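Local coordinates for thioredoxin-like protein (Bacteroides caccae ATCC 43185, PDB 4YOD), which is of unconfirmed function but carries a thioredoxin fold and is probably a thiol-disulfide oxidoreductase, at residues A[155-160]-A[167-172]; A[178-183]-A[191-196]. All blocks are in the same frame, centred on the assembly; numbering follows the deposited sequence.

Interaction 1 of 2, residues A[155-160]-A[167-172]; sequences INFTYT and GSLYQL
Ile155 meets the second segment through its backbone: its carbonyl O lies 3.7 Å from Leu169 CD2 and also accepts a hydrogen bond from Tyr252 OH. Asn156 has CG anti to the backbone N (chi1 -170°), which swings the amide across to the turn after strand 166-168. There OD1 accepts Tyr170 N at 3.1 Å, the donor standing well above the carbonyl plane, and the same oxygen sits at the edge of the Tyr170 ring. Phe157 O accepts Leu169 N, while the CB of Leu169 lies over one face of the Phe157 ring. Thr158 and Ser168 form the non-hydrogen-bonded pair of this antiparallel beta hairpin. Next comes the hydrogen-bonded pair: Tyr159 N donates to Gly167 O at 2.9 Å and Gly167 N returns a bond to Tyr159 O at 3.2 Å. The Tyr159 ring turns a face to Gly167, whose CA lies 4.1 Å from the centroid in a CH-pi contact. Tyr159 OH lies 3.5 Å from Leu172 CD2, and water 1 bridges it to Ser168 O. Trading this tyrosine for an alanine takes away ring and hydroxyl, and would probably leave water 1 without its tyrosine partner and open a gap beside Gly167 CA and Leu172 CD2. The rings of Phe157 and Tyr159 settle the hairpin on Leu214 and Ile216 of strand 211-217, and Leu169 and Leu172 rest on Leu177 of strand 176-181.

Interaction 2 of 2, residues A[178-183]-A[191-196]; sequences LLFINN and ETIEGL
Phe180 turns a face of its ring to the methyl group of Thr192, whose CG2 stands 4.1 Å from the ring centroid and 29° off the normal, a CH-pi contact. The pair belongs to the thioredoxin fold, in which the central strand 176-181 runs into helix 187-197 at whose start the active-site CxxC motif is expected; Cys186 and Cys189 fit that pattern here, although their role is unconfirmed. The axes of 178-181 and 191-196 run almost antiparallel, at 161°, and approach to 11.1 Å, so the gap is filled by side chains from both partners. In Phe180 a chi1 of 173° holds CG trans to N, and the ring reaches from the strand into that gap. Ile193 arrives at about a right angle and sets CG1 against the ring edge, in plane, 3.5 Å from Phe180 CE2. One turn further along the helix from Thr192, Leu196 brings CD1 obliquely to the ring, 4.0 Å from Phe180 CD2. Three residues of one helix thus meet the phenyl group, one over a face, one at the edge and one obliquely, which should restrict its room to turn. While CG2 faces the ring, Thr192 OG1 is hydrogen-bonded to Ala188 O, one turn back in the same helix. Leu260 of strand 259-263 also touches Phe180 and Leu178, while Thr276 of helix 276-286 packs on Thr192 and Leu196. The contact is made by carbon atoms and is largely buried. At the end nearer the start of the strand, Leu178 and Leu196 cross obliquely, and Leu178 CD1 lies 3.7 Å from Leu196 CD2.

How the interactions relate
Strand 176-181 joins the two contacts, which follow one another along the chain with centres about 18 Å apart. Its residues serve both sides of the sheet: Leu179 turns to the hairpin of interaction 1, where Phe157 CZ packs 3.7 Å from Leu179 CD1, whereas Leu178 and Phe180 turn to helix 187-197 in interaction 2. The hairpin and the helix therefore pack on opposite faces of the mixed sheet. Interaction 2 lies closer to the presumed redox site, since the side chain of Phe180 comes near the unconfirmed CxxC pair, Cys186 and Cys189, without touching it. Interaction 1 is the more peripheral: its centre is about 22 Å from the centre of the chain, that of interaction 2 about 16 Å.

Interaction 1 of 2, residues A[155-160]-A[167-172]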
loop_
_atom_site.group_PDB
_atom_site.type_symbol
_atom_site.label_atom_id
_atom_site.label_comp_id
_atom_site.label_asym_id
_atom_site.label_seq_id
_atom_site.Cartn_x
_atom_site.Cartn_y
_atom_site.Cartn_z
ATOM N N ILE A 155 12.569 8.318 2.614
ATOM C CA ILE A 155 12.960 9.709 2.350
ATOM C C ILE A 155 13.154 10.443 3.693
ATOM O O ILE A 155 12.249 10.463 4.535
ATOM C CB ILE A 155 11.965 10.443 1.423
ATOM C CG1 ILE A 155 11.938 9.754 0.029
ATOM C CG2 ILE A 155 12.371 11.925 1.292
ATOM C CD1 ILE A 155 10.915 10.281 -0.939
ATOM N N ASN A 156 14.351 11.026 3.888
ATOM C CA ASN A 156 14.701 11.759 5.108
ATOM C C ASN A 156 13.888 13.045 5.232
ATOM O O ASN A 156 13.508 13.642 4.224
ATOM C CB ASN A 156 16.199 12.093 5.125
ATOM C CG ASN A 156 16.667 12.635 6.446
ATOM O OD1 ASN A 156 16.186 12.247 7.522
ATOM N ND2 ASN A 156 17.544 13.600 6.386
ATOM N N PHE A 157 13.608 13.458 6.468
ATOM C CA PHE A 157 12.856 14.682 6.767
ATOM C C PHE A 157 13.224 15.145 8.161
ATOM O O PHE A 157 13.629 14.326 8.991
ATOM C CB PHE A 157 11.324 14.482 6.633
ATOM C CG PHE A 157 10.746 13.465 7.596
ATOM C CD1 PHE A 157 10.302 13.850 8.858
ATOM C CD2 PHE A 157 10.691 12.115 7.259
ATOM C CE1 PHE A 157 9.800 12.901 9.767
ATOM C CE2 PHE A 157 10.182 11.171 8.162
ATOM C CZ PHE A 157 9.748 11.569 9.411
ATOM N N THR A 158 13.037 16.446 8.412
ATOM C CA THR A 158 13.270 17.129 9.687
ATOM C C THR A 158 11.957 17.224 10.456
ATOM O O THR A 158 10.940 17.634 9.892
ATOM C CB THR A 158 13.860 18.521 9.407
ATOM O OG1 THR A 158 15.035 18.364 8.611
ATOM C CG2 THR A 158 14.190 19.305 10.686
ATOM N N TYR A 159 11.974 16.829 11.734
ATOM C CA TYR A 159 10.805 16.920 12.609
ATOM C C TYR A 159 11.098 17.916 13.739
ATOM O O TYR A 159 12.271 18.144 14.087
ATOM C CB TYR A 159 10.384 15.539 13.165
ATOM C CG TYR A 159 11.445 14.836 13.984
ATOM C CD1 TYR A 159 11.619 15.126 15.335
ATOM C CD2 TYR A 159 12.264 13.867 13.412
ATOM C CE1 TYR A 159 12.601 14.489 16.090
ATOM C CE2 TYR A 159 13.237 13.210 14.161
ATOM C CZ TYR A 159 13.401 13.523 15.502
ATOM O OH TYR A 159 14.364 12.883 16.242
ATOM N N THR A 160 10.039 18.524 14.291
ATOM C CA THR A 160 10.191 19.492 15.381
ATOM C C THR A 160 9.439 18.967 16.592
ATOM O O THR A 160 8.288 18.559 16.460
ATOM C CB THR A 160 9.718 20.893 14.952
ATOM O OG1 THR A 160 10.285 21.207 13.682
ATOM C CG2 THR A 160 10.097 21.977 15.961
ATOM N N GLY A 167 15.309 17.443 14.859
ATOM C CA GLY A 167 16.021 16.216 14.539
ATOM C C GLY A 167 15.626 15.747 13.159
ATOM O O GLY A 167 14.652 16.250 12.588
ATOM N N SER A 168 16.373 14.785 12.611
ATOM C CA SER A 168 16.042 14.219 11.313
ATOM C C SER A 168 15.814 12.706 11.446
ATOM O O SER A 168 16.335 12.079 12.372
ATOM C CB SER A 168 17.123 14.531 10.284
ATOM O OG SER A 168 18.244 13.667 10.377
ATOM N N LEU A 169 15.044 12.123 10.508
ATOM C CA LEU A 169 14.766 10.691 10.494
ATOM C C LEU A 169 16.059 9.868 10.525
ATOM O O LEU A 169 16.182 8.966 11.346
ATOM C CB LEU A 169 13.942 10.320 9.241
ATOM C CG LEU A 169 13.715 8.830 8.966
ATOM C CD1 LEU A 169 12.841 8.202 10.047
ATOM C CD2 LEU A 169 13.082 8.625 7.604
ATOM N N TYR A 170 17.022 10.211 9.664
ATOM C CA TYR A 170 18.262 9.455 9.522
ATOM C C TYR A 170 19.232 9.635 10.686
ATOM O O TYR A 170 20.150 8.822 10.821
ATOM C CB TYR A 170 18.957 9.770 8.192
ATOM C CG TYR A 170 18.433 8.923 7.046
ATOM C CD1 TYR A 170 17.134 9.078 6.574
ATOM C CD2 TYR A 170 19.235 7.960 6.440
ATOM C CE1 TYR A 170 16.652 8.315 5.514
ATOM C CE2 TYR A 170 18.758 7.179 5.387
ATOM C CZ TYR A 170 17.473 7.379 4.911
ATOM O OH TYR A 170 16.989 6.618 3.872
ATOM N N GLN A 171 18.997 10.637 11.552
ATOM C CA GLN A 171 19.830 10.888 12.731
ATOM C C GLN A 171 19.442 9.947 13.883
ATOM O O GLN A 171 20.160 9.861 14.883
ATOM C CB GLN A 171 19.733 12.357 13.163
ATOM C CG GLN A 171 20.767 13.236 12.469
ATOM C CD GLN A 171 20.461 14.713 12.519
ATOM O OE1 GLN A 171 19.455 15.169 13.087
ATOM N NE2 GLN A 171 21.338 15.499 11.909
ATOM N N LEU A 172 18.324 9.234 13.737
ATOM C CA LEU A 172 17.872 8.288 14.746
ATOM C C LEU A 172 18.539 6.946 14.532
ATOM O O LEU A 172 18.607 6.447 13.411
ATOM C CB LEU A 172 16.351 8.159 14.752
ATOM C CG LEU A 172 15.614 9.427 15.149
ATOM C CD1 LEU A 172 14.154 9.350 14.743
ATOM C CD2 LEU A 172 15.817 9.749 16.636
HETATM O O HOH W 1 16.794 12.919 15.032
#

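Interaction 2 of 2, residues A[178-183]-A[191-196]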
loop_
_atom_site.group_PDB
_atom_site.type_symbol
_atom_site.label_atom_id
_atom_site.label_comp_id
_atom_site.label_asym_id
_atom_site.label_seq_id
_atom_site.Cartn_x
_atom_site.Cartn_y
_atom_site.Cartn_z
ATOM N N LEU A 178 9.720 2.648 13.694
ATOM C CA LEU A 178 8.292 2.626 13.426
ATOM C C LEU A 178 7.848 4.068 13.224
ATOM O O LEU A 178 7.872 4.872 14.159
ATOM C CB LEU A 178 7.527 1.939 14.577
ATOM C CG LEU A 178 6.184 1.290 14.246
ATOM C CD1 LEU A 178 5.642 0.608 15.476
ATOM C CD2 LEU A 178 5.144 2.307 13.760
ATOM N N LEU A 179 7.512 4.404 11.980
ATOM C CA LEU A 179 7.094 5.741 11.574
ATOM C C LEU A 179 5.568 5.809 11.599
ATOM O O LEU A 179 4.891 5.025 10.932
ATOM C CB LEU A 179 7.669 6.085 10.179
ATOM C CG LEU A 179 7.340 7.470 9.625
ATOM C CD1 LEU A 179 7.911 8.604 10.526
ATOM C CD2 LEU A 179 7.831 7.606 8.185
ATOM N N PHE A 180 5.025 6.741 12.373
ATOM C CA PHE A 180 3.569 6.835 12.489
ATOM C C PHE A 180 3.083 8.235 12.071
ATOM O O PHE A 180 3.158 9.186 12.849
ATOM C CB PHE A 180 3.164 6.483 13.944
ATOM C CG PHE A 180 1.733 6.647 14.414
ATOM C CD1 PHE A 180 0.690 6.808 13.507
ATOM C CD2 PHE A 180 1.419 6.575 15.765
ATOM C CE1 PHE A 180 -0.630 6.951 13.949
ATOM C CE2 PHE A 180 0.098 6.707 16.203
ATOM C CZ PHE A 180 -0.917 6.888 15.291
ATOM N N ILE A 181 2.543 8.331 10.860
ATOM C CA ILE A 181 2.007 9.587 10.325
ATOM C C ILE A 181 0.587 9.729 10.885
ATOM O O ILE A 181 -0.252 8.862 10.639
ATOM C CB ILE A 181 2.077 9.615 8.778
ATOM C CG1 ILE A 181 3.528 9.298 8.295
ATOM C CG2 ILE A 181 1.539 10.953 8.236
ATOM C CD1 ILE A 181 3.818 9.279 6.767
ATOM N N ASN A 182 0.342 10.800 11.647
ATOM C CA ASN A 182 -0.910 11.010 12.383
ATOM C C ASN A 182 -1.578 12.375 12.160
ATOM O O ASN A 182 -0.995 13.278 11.565
ATOM C CB ASN A 182 -0.630 10.849 13.894
ATOM C CG ASN A 182 0.299 11.907 14.454
ATOM O OD1 ASN A 182 -0.118 13.016 14.809
ATOM N ND2 ASN A 182 1.582 11.595 14.539
ATOM N N ASN A 183 -2.818 12.489 12.662
ATOM C CA ASN A 183 -3.678 13.680 12.681
ATOM C C ASN A 183 -4.340 13.794 14.062
ATOM O O ASN A 183 -4.761 12.770 14.610
ATOM C CB ASN A 183 -4.746 13.624 11.579
ATOM C CG ASN A 183 -4.378 14.336 10.296
ATOM O OD1 ASN A 183 -3.205 14.590 9.989
ATOM N ND2 ASN A 183 -5.384 14.673 9.506
ATOM N N GLU A 191 -7.340 4.859 17.772
ATOM C CA GLU A 191 -7.448 3.403 17.649
ATOM C C GLU A 191 -6.048 2.786 17.385
ATOM O O GLU A 191 -5.688 1.781 18.003
ATOM C CB GLU A 191 -8.419 3.079 16.501
ATOM C CG GLU A 191 -8.999 1.679 16.510
ATOM C CD GLU A 191 -10.125 1.501 15.510
ATOM O OE1 GLU A 191 -9.837 1.417 14.294
ATOM O OE2 GLU A 191 -11.301 1.473 15.943
ATOM N N THR A 192 -5.257 3.434 16.507
ATOM C CA THR A 192 -3.898 3.025 16.153
ATOM C C THR A 192 -2.942 3.215 17.354
ATOM O O THR A 192 -2.131 2.322 17.595
ATOM C CB THR A 192 -3.430 3.765 14.887
ATOM O OG1 THR A 192 -4.253 3.332 13.806
ATOM C CG2 THR A 192 -1.975 3.483 14.537
ATOM N N ILE A 193 -3.041 4.341 18.101
ATOM C CA ILE A 193 -2.223 4.576 19.306
ATOM C C ILE A 193 -2.455 3.417 20.306
ATOM O O ILE A 193 -1.482 2.844 20.804
ATOM C CB ILE A 193 -2.474 5.974 19.966
ATOM C CG1 ILE A 193 -1.909 7.126 19.095
ATOM C CG2 ILE A 193 -1.873 6.043 21.378
ATOM C CD1 ILE A 193 -2.552 8.500 19.310
ATOM N N GLU A 194 -3.739 3.052 20.538
ATOM C CA GLU A 194 -4.163 1.983 21.447
ATOM C C GLU A 194 -3.653 0.611 20.982
ATOM O O GLU A 194 -3.170 -0.168 21.805
ATOM C CB GLU A 194 -5.695 1.977 21.593
ATOM C CG GLU A 194 -6.190 1.721 23.010
ATOM C CD GLU A 194 -5.548 2.536 24.122
ATOM O OE1 GLU A 194 -5.538 3.785 24.028
ATOM O OE2 GLU A 194 -5.057 1.916 25.094
ATOM N N GLY A 195 -3.721 0.359 19.678
ATOM C CA GLY A 195 -3.234 -0.876 19.068
ATOM C C GLY A 195 -1.732 -1.063 19.219
ATOM O O GLY A 195 -1.273 -2.178 19.474
ATOM N N LEU A 196 -0.955 0.032 19.097
ATOM C CA LEU A 196 0.491 0.017 19.291
ATOM C C LEU A 196 0.853 -0.167 20.771
ATOM O O LEU A 196 1.787 -0.914 21.073
ATOM C CB LEU A 196 1.152 1.289 18.723
ATOM C CG LEU A 196 1.194 1.373 17.187
ATOM C CD1 LEU A 196 1.604 2.749 16.735
ATOM C CD2 LEU A 196 2.101 0.298 16.583
#